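Local coordinates for hypothetical protein, IPT/TIG domain protein (Bacteroides ovatus, PDB 4HW6) that is of uncharacterised function but probably binds carbohydrate as an auxiliary nutrient-binding protein, joining an IPT/TIG domain to a six-bladed beta-propeller, at residues V36-R41 / L69-P74; S48-T53 / V84-D89; G55-K60 / P74-E79. One frame throughout, in Å; residues are numbered along the deposited sequence.

In the fold
All three contacts lie within the IPT/TIG domain and belong to the beta-sheet framework of this immunoglobulin-like unit. From the N terminus, strand 35-41 is joined by strand 68-72 in interaction 1, which closes the first loop. Strand 50-54, inside that loop, pairs first with the following strand 57-64, and interaction 2 later brings strand 82-87 to its other edge, so the two closures cross. Interaction 3 joins 55-60 to the loop 74-79; it is nested inside interaction 2 but crosses interaction 1, with which it shares P74. The side chain of L69 links interactions 1 and 2, while backbone bonds I72 N to K60 O and A59 N to V52 O probably tie strand 57-64 to its neighbours on both flanks.

Interaction 1: V36-R41 / L69-P74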
ATOM      1  N   VAL A  36       9.362  23.022  21.101  1.00 29.33           N
ATOM      2  CA  VAL A  36       9.917  22.211  22.167  1.00 27.40           C
ATOM      3  C   VAL A  36      11.010  22.994  22.871  1.00 28.20           C
ATOM      4  O   VAL A  36      11.929  23.505  22.224  1.00 26.38           O
ATOM      5  CB  VAL A  36      10.521  20.917  21.620  1.00 27.07           C
ATOM      6  CG1 VAL A  36      11.039  20.060  22.755  1.00 24.64           C
ATOM      7  CG2 VAL A  36       9.492  20.158  20.791  1.00 27.30           C
ATOM      8  N   VAL A  37      10.916  23.066  24.193  1.00 28.61           N
ATOM      9  CA  VAL A  37      11.990  23.627  25.001  1.00 28.46           C
ATOM     10  C   VAL A  37      12.873  22.481  25.475  1.00 27.38           C
ATOM     11  O   VAL A  37      12.378  21.526  26.086  1.00 27.87           O
ATOM     12  CB  VAL A  37      11.458  24.458  26.188  1.00 30.98           C
ATOM     13  CG1 VAL A  37      12.623  25.020  27.003  1.00 31.72           C
ATOM     14  CG2 VAL A  37      10.568  25.574  25.664  1.00 32.68           C
ATOM     15  N   VAL A  38      14.166  22.560  25.157  1.00 25.77           N
ATOM     16  CA  VAL A  38      15.137  21.554  25.589  1.00 27.14           C
ATOM     17  C   VAL A  38      15.957  22.145  26.738  1.00 29.21           C
ATOM     18  O   VAL A  38      16.381  23.302  26.657  1.00 30.23           O
ATOM     19  CB  VAL A  38      16.018  21.116  24.393  1.00 24.94           C
ATOM     20  CG1 VAL A  38      17.051  20.082  24.827  1.00 25.24           C
ATOM     21  CG2 VAL A  38      15.123  20.592  23.259  1.00 25.26           C
ATOM     22  N   TYR A  39      16.151  21.377  27.819  1.00 29.18           N
ATOM     23  CA  TYR A  39      16.821  21.870  29.025  1.00 31.51           C
ATOM     24  C   TYR A  39      18.097  21.067  29.229  1.00 31.36           C
ATOM     25  O   TYR A  39      18.143  19.882  28.908  1.00 29.76           O
ATOM     26  CB  TYR A  39      15.943  21.693  30.273  1.00 33.35           C
ATOM     27  CG  TYR A  39      14.651  22.467  30.268  1.00 33.60           C
ATOM     28  CD1 TYR A  39      14.580  23.757  30.785  1.00 35.66           C
ATOM     29  CD2 TYR A  39      13.497  21.903  29.752  1.00 34.37           C
ATOM     30  CE1 TYR A  39      13.389  24.469  30.777  1.00 37.60           C
ATOM     31  CE2 TYR A  39      12.305  22.599  29.740  1.00 35.74           C
ATOM     32  CZ  TYR A  39      12.250  23.880  30.253  1.00 36.76           C
ATOM     33  OH  TYR A  39      11.035  24.546  30.219  1.00 41.15           O
ATOM     34  N   GLY A  40      19.124  21.704  29.767  1.00 32.76           N
ATOM     35  CA  GLY A  40      20.354  20.993  30.080  1.00 33.60           C
ATOM     36  C   GLY A  40      21.475  21.934  30.439  1.00 36.12           C
ATOM     37  O   GLY A  40      21.240  22.947  31.104  1.00 38.99           O
ATOM     38  N   ARG A  41      22.694  21.593  30.023  1.00 35.92           N
ATOM     39  CA  ARG A  41      23.860  22.430  30.330  1.00 39.10           C
ATOM     40  C   ARG A  41      24.729  22.680  29.108  1.00 36.46           C
ATOM     41  O   ARG A  41      24.927  21.785  28.290  1.00 32.61           O
ATOM     42  CB  ARG A  41      24.756  21.795  31.416  1.00 47.11           C
ATOM     43  CG  ARG A  41      24.047  21.250  32.651  1.00 53.28           C
ATOM     44  CD  ARG A  41      24.647  21.813  33.930  1.00 62.50           C
ATOM     45  NE  ARG A  41      24.124  23.157  34.192  1.00 67.44           N
ATOM     46  CZ  ARG A  41      24.583  23.995  35.122  1.00 68.50           C
ATOM     47  NH1 ARG A  41      24.014  25.192  35.262  1.00 64.17           N
ATOM     48  NH2 ARG A  41      25.605  23.654  35.907  1.00 72.96           N
ATOM     49  N   LEU A  69      17.015  25.826  25.385  1.00 29.12           N
ATOM     50  CA  LEU A  69      16.832  26.345  24.034  1.00 29.07           C
ATOM     51  C   LEU A  69      15.407  26.021  23.608  1.00 29.33           C
ATOM     52  O   LEU A  69      14.782  25.103  24.152  1.00 28.27           O
ATOM     53  CB  LEU A  69      17.873  25.760  23.058  1.00 28.41           C
ATOM     54  CG  LEU A  69      17.885  24.250  22.782  1.00 26.29           C
ATOM     55  CD1 LEU A  69      16.760  23.882  21.806  1.00 26.26           C
ATOM     56  CD2 LEU A  69      19.230  23.808  22.197  1.00 26.01           C
ATOM     57  N   LEU A  70      14.894  26.825  22.682  1.00 29.08           N
ATOM     58  CA  LEU A  70      13.588  26.635  22.091  1.00 29.70           C
ATOM     59  C   LEU A  70      13.782  26.252  20.633  1.00 29.15           C
ATOM     60  O   LEU A  70      14.486  26.951  19.891  1.00 29.97           O
ATOM     61  CB  LEU A  70      12.774  27.930  22.179  1.00 32.64           C
ATOM     62  CG  LEU A  70      11.371  27.959  21.553  1.00 34.27           C
ATOM     63  CD1 LEU A  70      10.428  27.018  22.287  1.00 33.59           C
ATOM     64  CD2 LEU A  70      10.804  29.373  21.549  1.00 38.53           C
ATOM     65  N   CYS A  71      13.160  25.151  20.220  1.00 27.67           N
ATOM     66  CA  CYS A  71      13.257  24.708  18.839  1.00 29.18           C
ATOM     67  C   CYS A  71      11.893  24.222  18.335  1.00 30.59           C
ATOM     68  O   CYS A  71      10.915  24.167  19.097  1.00 30.40           O
ATOM     69  CB  CYS A  71      14.343  23.628  18.697  1.00 28.31           C
ATOM     70  SG  CYS A  71      13.875  22.054  19.431  1.00 28.00           S
ATOM     71  N   ILE A  72      11.830  23.939  17.041  1.00 29.80           N
ATOM     72  CA  ILE A  72      10.607  23.488  16.390  1.00 29.82           C
ATOM     73  C   ILE A  72      10.790  22.057  15.915  1.00 29.10           C
ATOM     74  O   ILE A  72      11.721  21.748  15.147  1.00 29.54           O
ATOM     75  CB  ILE A  72      10.262  24.401  15.193  1.00 32.86           C
ATOM     76  CG1 ILE A  72      10.029  25.836  15.670  1.00 35.12           C
ATOM     77  CG2 ILE A  72       9.031  23.906  14.435  1.00 33.39           C
ATOM     78  CD1 ILE A  72       9.754  26.792  14.523  1.00 40.44           C
ATOM     79  N   CYS A  73       9.907  21.172  16.365  1.00 29.66           N
ATOM     80  CA  CYS A  73       9.971  19.765  15.983  1.00 29.63           C
ATOM     81  C   CYS A  73       9.802  19.598  14.464  1.00 31.03           C
ATOM     82  O   CYS A  73       8.850  20.123  13.885  1.00 30.61           O
ATOM     83  CB  CYS A  73       8.864  18.972  16.684  1.00 32.73           C
ATOM     84  SG  CYS A  73       9.000  17.202  16.386  1.00 36.83           S
ATOM     85  N   PRO A  74      10.724  18.862  13.820  1.00 29.87           N
ATOM     86  CA  PRO A  74      10.649  18.630  12.382  1.00 32.68           C
ATOM     87  C   PRO A  74       9.712  17.469  12.054  1.00 33.07           C
ATOM     88  O   PRO A  74       9.329  16.715  12.949  1.00 34.13           O
ATOM     89  CB  PRO A  74      12.083  18.227  12.043  1.00 31.69           C
ATOM     90  CG  PRO A  74      12.508  17.455  13.237  1.00 30.34           C
ATOM     91  CD  PRO A  74      11.908  18.199  14.406  1.00 28.84           C
TER
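V38 and L69 face each other as an antiparallel hydrogen-bonded pair, their side chains lying side by side and pointing the same way. Two backbone bonds join them, V38 N to L69 O at 2.8 Å and L69 N to V38 O at 2.9 Å; V36 and C71 are joined in the same manner. Between these pairs, V37 and L70 form a non-hydrogen-bonded pair in which V37 CA gives a C-H...O contact to L69 O.

L69 can be followed outward. CB leads to CG, which a chi1 of 63° places between the backbone N and the carbonyl carbon, a crowded position for a leucine. From there L69 CG meets V38 CB at 4.0 Å, and L69 CD1 reaches V38 CB at 3.9 Å and also touches V38 CG2. The other branch, CD2, turns toward V50, V52 and V84, so the forked side chain serves two strand pairs. C71, slim enough for the space beside two valines, sets SG 4.2 Å from V36 CB. V36, V38, L69 and C71 thus face the apolar interior of the immunoglobulin-like domain, as expected for the E-set clan. On the face of V37 and L70, CG2 of V37 meets CD1 of L70 at 3.7 Å, the two side chains crossing obliquely.

Branched valines suit this extended backbone. Strand 35-41 lies between strand 68-72 and strand 21-30, where V36 packs on F25 and V38 on V22; beyond strand 68-72 comes strand 57-64, whose I62 meets L70.

Interaction 2: S48-T53 / V84-D89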
ATOM      1  N   SER A  48      23.117  30.842  16.169  1.00 50.21           N
ATOM      2  CA  SER A  48      23.776  30.396  14.934  1.00 51.11           C
ATOM      3  C   SER A  48      24.802  29.274  15.163  1.00 48.72           C
ATOM      4  O   SER A  48      25.178  28.582  14.220  1.00 49.58           O
ATOM      5  CB  SER A  48      24.448  31.581  14.231  1.00 55.73           C
ATOM      6  OG  SER A  48      25.393  32.209  15.078  1.00 56.86           O
ATOM      7  N   LYS A  49      25.236  29.088  16.409  1.00 46.62           N
ATOM      8  CA  LYS A  49      26.252  28.083  16.735  1.00 45.32           C
ATOM      9  C   LYS A  49      25.696  26.792  17.348  1.00 39.92           C
ATOM     10  O   LYS A  49      26.441  25.838  17.546  1.00 38.19           O
ATOM     11  CB  LYS A  49      27.308  28.701  17.660  1.00 47.19           C
ATOM     12  CG  LYS A  49      28.081  29.853  17.028  1.00 54.24           C
ATOM     13  CD  LYS A  49      28.860  29.380  15.808  1.00 56.76           C
ATOM     14  CE  LYS A  49      29.744  30.460  15.219  1.00 62.64           C
ATOM     15  NZ  LYS A  49      30.325  29.981  13.934  1.00 66.16           N
ATOM     16  N   VAL A  50      24.401  26.748  17.637  1.00 37.20           N
ATOM     17  CA  VAL A  50      23.792  25.535  18.174  1.00 35.64           C
ATOM     18  C   VAL A  50      22.968  24.828  17.098  1.00 34.24           C
ATOM     19  O   VAL A  50      22.252  25.470  16.323  1.00 34.52           O
ATOM     20  CB  VAL A  50      22.927  25.826  19.421  1.00 36.84           C
ATOM     21  CG1 VAL A  50      21.679  26.595  19.045  1.00 35.61           C
ATOM     22  CG2 VAL A  50      22.566  24.525  20.140  1.00 36.64           C
ATOM     23  N   LYS A  51      23.108  23.507  17.051  1.00 32.35           N
ATOM     24  CA  LYS A  51      22.359  22.660  16.137  1.00 32.94           C
ATOM     25  C   LYS A  51      21.564  21.675  16.973  1.00 30.27           C
ATOM     26  O   LYS A  51      22.081  21.120  17.956  1.00 31.66           O
ATOM     27  CB  LYS A  51      23.317  21.898  15.214  1.00 36.59           C
ATOM     28  CG  LYS A  51      24.187  22.776  14.316  1.00 42.55           C
ATOM     29  CD  LYS A  51      23.558  23.001  12.947  1.00 47.75           C
ATOM     30  CE  LYS A  51      24.581  23.483  11.921  1.00 53.21           C
ATOM     31  NZ  LYS A  51      25.631  22.462  11.632  1.00 55.63           N
ATOM     32  N   VAL A  52      20.302  21.471  16.605  1.00 27.01           N
ATOM     33  CA  VAL A  52      19.453  20.500  17.263  1.00 25.11           C
ATOM     34  C   VAL A  52      18.887  19.543  16.200  1.00 26.73           C
ATOM     35  O   VAL A  52      18.459  19.982  15.143  1.00 24.76           O
ATOM     36  CB  VAL A  52      18.288  21.186  18.020  1.00 26.51           C
ATOM     37  CG1 VAL A  52      17.385  20.150  18.682  1.00 24.74           C
ATOM     38  CG2 VAL A  52      18.837  22.133  19.084  1.00 26.17           C
ATOM     39  N   THR A  53      18.924  18.245  16.478  1.00 25.40           N
ATOM     40  CA  THR A  53      18.200  17.273  15.683  1.00 25.97           C
ATOM     41  C   THR A  53      17.288  16.469  16.598  1.00 24.76           C
ATOM     42  O   THR A  53      17.631  16.186  17.758  1.00 23.42           O
ATOM     43  CB  THR A  53      19.145  16.326  14.905  1.00 27.60           C
ATOM     44  OG1 THR A  53      19.968  15.586  15.820  1.00 29.19           O
ATOM     45  CG2 THR A  53      20.020  17.116  13.949  1.00 30.11           C
ATOM     46  N   VAL A  84      21.797  17.810  20.862  1.00 26.18           N
ATOM     47  CA  VAL A  84      22.179  19.215  20.805  1.00 25.91           C
ATOM     48  C   VAL A  84      23.682  19.281  20.595  1.00 27.44           C
ATOM     49  O   VAL A  84      24.447  18.640  21.328  1.00 27.30           O
ATOM     50  CB  VAL A  84      21.815  19.949  22.109  1.00 26.16           C
ATOM     51  CG1 VAL A  84      22.302  21.398  22.074  1.00 25.41           C
ATOM     52  CG2 VAL A  84      20.303  19.885  22.343  1.00 25.06           C
ATOM     53  N   SER A  85      24.088  20.062  19.603  1.00 27.73           N
ATOM     54  CA  SER A  85      25.492  20.250  19.257  1.00 31.20           C
ATOM     55  C   SER A  85      25.833  21.731  19.228  1.00 30.41           C
ATOM     56  O   SER A  85      24.995  22.567  18.857  1.00 29.26           O
ATOM     57  CB  SER A  85      25.763  19.662  17.871  1.00 34.69           C
ATOM     58  OG  SER A  85      25.522  18.261  17.845  1.00 43.46           O
ATOM     59  N   VAL A  86      27.073  22.056  19.579  1.00 32.12           N
ATOM     60  CA  VAL A  86      27.581  23.420  19.436  1.00 34.21           C
ATOM     61  C   VAL A  86      28.780  23.371  18.493  1.00 35.77           C
ATOM     62  O   VAL A  86      29.651  22.515  18.642  1.00 37.22           O
ATOM     63  CB  VAL A  86      27.956  24.041  20.801  1.00 35.41           C
ATOM     64  CG1 VAL A  86      28.798  25.294  20.617  1.00 37.86           C
ATOM     65  CG2 VAL A  86      26.692  24.358  21.594  1.00 33.94           C
ATOM     66  N   VAL A  87      28.803  24.272  17.509  1.00 37.15           N
ATOM     67  CA  VAL A  87      29.888  24.338  16.526  1.00 41.00           C
ATOM     68  C   VAL A  87      30.779  25.550  16.804  1.00 45.58           C
ATOM     69  O   VAL A  87      30.340  26.512  17.434  1.00 46.77           O
ATOM     70  CB  VAL A  87      29.359  24.421  15.070  1.00 41.24           C
ATOM     71  CG1 VAL A  87      28.435  23.253  14.756  1.00 38.41           C
ATOM     72  CG2 VAL A  87      28.636  25.734  14.819  1.00 43.07           C
ATOM     73  N   GLY A  88      32.022  25.490  16.336  1.00 50.48           N
ATOM     74  CA  GLY A  88      32.972  26.610  16.455  1.00 57.00           C
ATOM     75  C   GLY A  88      32.819  27.662  15.362  1.00 61.38           C
ATOM     76  O   GLY A  88      31.858  27.634  14.585  1.00 60.10           O
ATOM     77  N   ASP A  89      33.770  28.593  15.305  1.00 67.96           N
ATOM     78  CA  ASP A  89      33.788  29.646  14.277  1.00 74.46           C
ATOM     79  C   ASP A  89      33.916  29.050  12.876  1.00 75.43           C
ATOM     80  O   ASP A  89      33.314  29.544  11.924  1.00 76.76           O
ATOM     81  CB  ASP A  89      34.953  30.621  14.513  1.00 81.39           C
ATOM     82  CG  ASP A  89      34.855  31.358  15.843  1.00 83.77           C
ATOM     83  OD1 ASP A  89      33.776  31.344  16.469  1.00 84.87           O
ATOM     84  OD2 ASP A  89      35.868  31.958  16.261  1.00 90.83           O
TER
HETATM   85  O   HOH W   1      22.899  18.237  17.021  1.00 32.76           O
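The carbonyl oxygen of K51 is gripped twice: S85 N donates to it at 2.8 Å in a nearly straight bond, and a water donates to it at 3.1 Å. That water also hydrogen-bonds S85 OG at 2.7 Å, so the small hydroxyl of the serine helps to hold the water beside the strand pair. S85 answers through its own carbonyl, which accepts K51 N.

Farther along, K49 O takes V87 N, and the lysine side chain runs beside the opposite backbone. With CG anti to the carbonyl carbon (chi1 -63°) and a bend at chi2, its CD lies 3.8 Å from V87 CG2 and its NZ bonds G88 O at 2.9 Å, the donor standing above the carbonyl plane. The carboxylate of the poorly ordered D89 is near, but beyond salt-bridge range.

The face of V50, V52, V84 and V86 is apolar. V50 CG2 meets V84 CG1 at 3.7 Å, V52 CG2 touches V84 CG2, and V61 of strand 57-64 packs on V50 and V52. Branched valines fill this buried side. The chemistry implies a two-sided strand pair, apolar on the valine side, with K51, S85 and a bridging water on the other; at the strand end the bond from K49 to G88 probably steadies the departing chain.

Interaction 3: G55-K60 / P74-E79; sequences GGYPAK and PSKAYE
Y57 lays its ring against K76, whose CB stands over one face at 3.9 Å from the ring centroid, a CH-pi contact displaced toward the rim. K76 O comes closer still, 3.2 Å from Y57 CE1. The lysine chain then runs on past the rim of the tyrosine: CD nears the hydroxyl oxygen, and bends at chi3 and chi4 bring NZ back to 3.5 Å from CE2 of the ring. A long aliphatic chain suits this place because its CB can lie on the ring face while the rest passes the rim. At the other end of Y57, CB meets P74 CG at 3.8 Å. P74 also presses its CB to 3.3 Å from P58 O and its CD against A59 CB, so the rigid proline ring fits along the backbone of 57-59.

A water joins the two segments where no direct hydrogen bond does. It donates to G55 O and to K76 O, each at 2.8 Å, and accepts E79 N at 2.9 Å, while also lying in plane at the edge of the Y57 ring. G55 suits its place twice over: its phi is positive, and a beta carbon there would run into the backbone of A77.

What positions the ring is its first torsion. At chi1 -71° CG is anti to the carbonyl carbon, which swings the ring over to K76. A serine here would probably leave CB of K76 without its aromatic face and open a gap beside the lysine chain, P74 being less affected.

Outside this shell, Y105 packs on S75 and A77, and Y78 meets the rings of Y105 and Y107 edge-to-face. At the edge of the immunoglobulin-like domain, the loop 74-79 thus leads from strand 68-72 toward strand 82-87, passing between the start of strand 57-64 and strand 104-105, with P74 and A77 resting on I54 of strand 50-54.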
ATOM      1  N   GLY A  55      15.227  12.874  16.242  1.00 27.91           N
ATOM      2  CA  GLY A  55      15.174  11.689  15.410  1.00 29.97           C
ATOM      3  C   GLY A  55      16.088  11.750  14.190  1.00 30.73           C
ATOM      4  O   GLY A  55      15.828  11.089  13.203  1.00 32.53           O
ATOM      5  N   GLY A  56      17.168  12.537  14.270  1.00 29.39           N
ATOM      6  CA  GLY A  56      18.108  12.691  13.158  1.00 30.29           C
ATOM      7  C   GLY A  56      17.833  13.856  12.212  1.00 28.33           C
ATOM      8  O   GLY A  56      18.678  14.186  11.380  1.00 30.29           O
ATOM      9  N   TYR A  57      16.669  14.487  12.341  1.00 26.96           N
ATOM     10  CA  TYR A  57      16.284  15.586  11.456  1.00 27.91           C
ATOM     11  C   TYR A  57      16.510  16.965  12.090  1.00 27.58           C
ATOM     12  O   TYR A  57      16.141  17.173  13.251  1.00 26.37           O
ATOM     13  CB  TYR A  57      14.827  15.411  11.042  1.00 29.18           C
ATOM     14  CG  TYR A  57      14.682  14.230  10.091  1.00 32.09           C
ATOM     15  CD1 TYR A  57      14.432  12.947  10.577  1.00 32.96           C
ATOM     16  CD2 TYR A  57      14.825  14.395   8.727  1.00 33.99           C
ATOM     17  CE1 TYR A  57      14.329  11.864   9.724  1.00 35.46           C
ATOM     18  CE2 TYR A  57      14.730  13.317   7.863  1.00 36.47           C
ATOM     19  CZ  TYR A  57      14.483  12.057   8.367  1.00 37.20           C
ATOM     20  OH  TYR A  57      14.373  10.991   7.516  1.00 40.93           O
ATOM     21  N   PRO A  58      17.118  17.901  11.334  1.00 28.20           N
ATOM     22  CA  PRO A  58      17.340  19.247  11.845  1.00 27.94           C
ATOM     23  C   PRO A  58      16.063  19.891  12.358  1.00 27.67           C
ATOM     24  O   PRO A  58      15.014  19.749  11.746  1.00 28.19           O
ATOM     25  CB  PRO A  58      17.860  20.010  10.637  1.00 29.96           C
ATOM     26  CG  PRO A  58      18.485  18.973   9.770  1.00 31.85           C
ATOM     27  CD  PRO A  58      17.662  17.738   9.970  1.00 31.45           C
ATOM     28  N   ALA A  59      16.177  20.565  13.499  1.00 27.03           N
ATOM     29  CA  ALA A  59      15.077  21.319  14.088  1.00 26.18           C
ATOM     30  C   ALA A  59      15.496  22.778  14.148  1.00 28.67           C
ATOM     31  O   ALA A  59      16.577  23.095  14.645  1.00 31.10           O
ATOM     32  CB  ALA A  59      14.762  20.786  15.476  1.00 24.72           C
ATOM     33  N   LYS A  60      14.650  23.666  13.635  1.00 31.00           N
ATOM     34  CA  LYS A  60      14.950  25.092  13.638  1.00 34.99           C
ATOM     35  C   LYS A  60      15.056  25.534  15.092  1.00 32.77           C
ATOM     36  O   LYS A  60      14.193  25.202  15.886  1.00 31.17           O
ATOM     37  CB  LYS A  60      13.854  25.880  12.917  1.00 39.24           C
ATOM     38  CG  LYS A  60      14.342  27.126  12.187  1.00 49.03           C
ATOM     39  CD  LYS A  60      14.569  28.311  13.119  1.00 52.22           C
ATOM     40  CE  LYS A  60      14.833  29.604  12.350  1.00 55.54           C
ATOM     41  NZ  LYS A  60      13.591  30.233  11.823  1.00 59.21           N
ATOM     42  N   PRO A  74      10.724  18.862  13.820  1.00 29.87           N
ATOM     43  CA  PRO A  74      10.649  18.630  12.382  1.00 32.68           C
ATOM     44  C   PRO A  74       9.712  17.469  12.054  1.00 33.07           C
ATOM     45  O   PRO A  74       9.329  16.715  12.949  1.00 34.13           O
ATOM     46  CB  PRO A  74      12.083  18.227  12.043  1.00 31.69           C
ATOM     47  CG  PRO A  74      12.508  17.455  13.237  1.00 30.34           C
ATOM     48  CD  PRO A  74      11.908  18.199  14.406  1.00 28.84           C
ATOM     49  N   SER A  75       9.362  17.299  10.790  1.00 35.61           N
ATOM     50  CA  SER A  75       8.642  16.093  10.401  1.00 38.29           C
ATOM     51  C   SER A  75       9.639  14.932  10.401  1.00 37.59           C
ATOM     52  O   SER A  75      10.859  15.141  10.390  1.00 36.40           O
ATOM     53  CB  SER A  75       7.960  16.259   9.036  1.00 44.52           C
ATOM     54  OG  SER A  75       8.896  16.638   8.059  1.00 49.72           O
ATOM     55  N   LYS A  76       9.104  13.719  10.433  1.00 40.11           N
ATOM     56  CA  LYS A  76       9.877  12.478  10.360  1.00 41.20           C
ATOM     57  C   LYS A  76      10.771  12.214  11.584  1.00 38.03           C
ATOM     58  O   LYS A  76      11.736  11.472  11.479  1.00 38.15           O
ATOM     59  CB  LYS A  76      10.719  12.407   9.070  1.00 43.97           C
ATOM     60  CG  LYS A  76       9.953  12.687   7.775  1.00 48.11           C
ATOM     61  CD  LYS A  76      10.777  12.302   6.545  1.00 51.89           C
ATOM     62  CE  LYS A  76      10.930  13.450   5.547  1.00 54.80           C
ATOM     63  NZ  LYS A  76      12.028  14.409   5.894  1.00 51.37           N
ATOM     64  N   ALA A  77      10.414  12.772  12.742  1.00 36.13           N
ATOM     65  CA  ALA A  77      11.200  12.616  13.975  1.00 33.51           C
ATOM     66  C   ALA A  77      10.941  11.296  14.722  1.00 35.55           C
ATOM     67  O   ALA A  77      11.113  11.231  15.936  1.00 36.72           O
ATOM     68  CB  ALA A  77      10.931  13.794  14.899  1.00 31.33           C
ATOM     69  N   TYR A  78      10.564  10.244  13.992  1.00 39.28           N
ATOM     70  CA  TYR A  78      10.131   8.972  14.586  1.00 41.55           C
ATOM     71  C   TYR A  78      11.094   8.398  15.627  1.00 42.84           C
ATOM     72  O   TYR A  78      10.659   7.973  16.696  1.00 44.76           O
ATOM     73  CB  TYR A  78       9.889   7.923  13.502  1.00 44.48           C
ATOM     74  CG  TYR A  78       9.076   8.430  12.334  1.00 45.23           C
ATOM     75  CD1 TYR A  78       7.713   8.674  12.459  1.00 45.69           C
ATOM     76  CD2 TYR A  78       9.675   8.674  11.104  1.00 45.21           C
ATOM     77  CE1 TYR A  78       6.969   9.146  11.390  1.00 46.30           C
ATOM     78  CE2 TYR A  78       8.941   9.141  10.029  1.00 46.10           C
ATOM     79  CZ  TYR A  78       7.589   9.385  10.182  1.00 46.68           C
ATOM     80  OH  TYR A  78       6.872   9.860   9.120  1.00 46.93           O
ATOM     81  N   GLU A  79      12.393   8.392  15.331  1.00 41.02           N
ATOM     82  CA  GLU A  79      13.372   7.757  16.231  1.00 42.35           C
ATOM     83  C   GLU A  79      13.472   8.510  17.553  1.00 39.43           C
ATOM     84  O   GLU A  79      13.790   7.938  18.589  1.00 41.58           O
ATOM     85  CB  GLU A  79      14.736   7.634  15.558  1.00 44.85           C
ATOM     86  CG  GLU A  79      14.709   6.716  14.341  1.00 49.74           C
ATOM     87  CD  GLU A  79      16.054   6.575  13.648  1.00 54.86           C
ATOM     88  OE1 GLU A  79      17.019   7.277  14.027  1.00 59.68           O
ATOM     89  OE2 GLU A  79      16.146   5.756  12.712  1.00 60.91           O
TER
HETATM   90  O   HOH W   2      13.367   9.768  12.943  1.00 32.57           O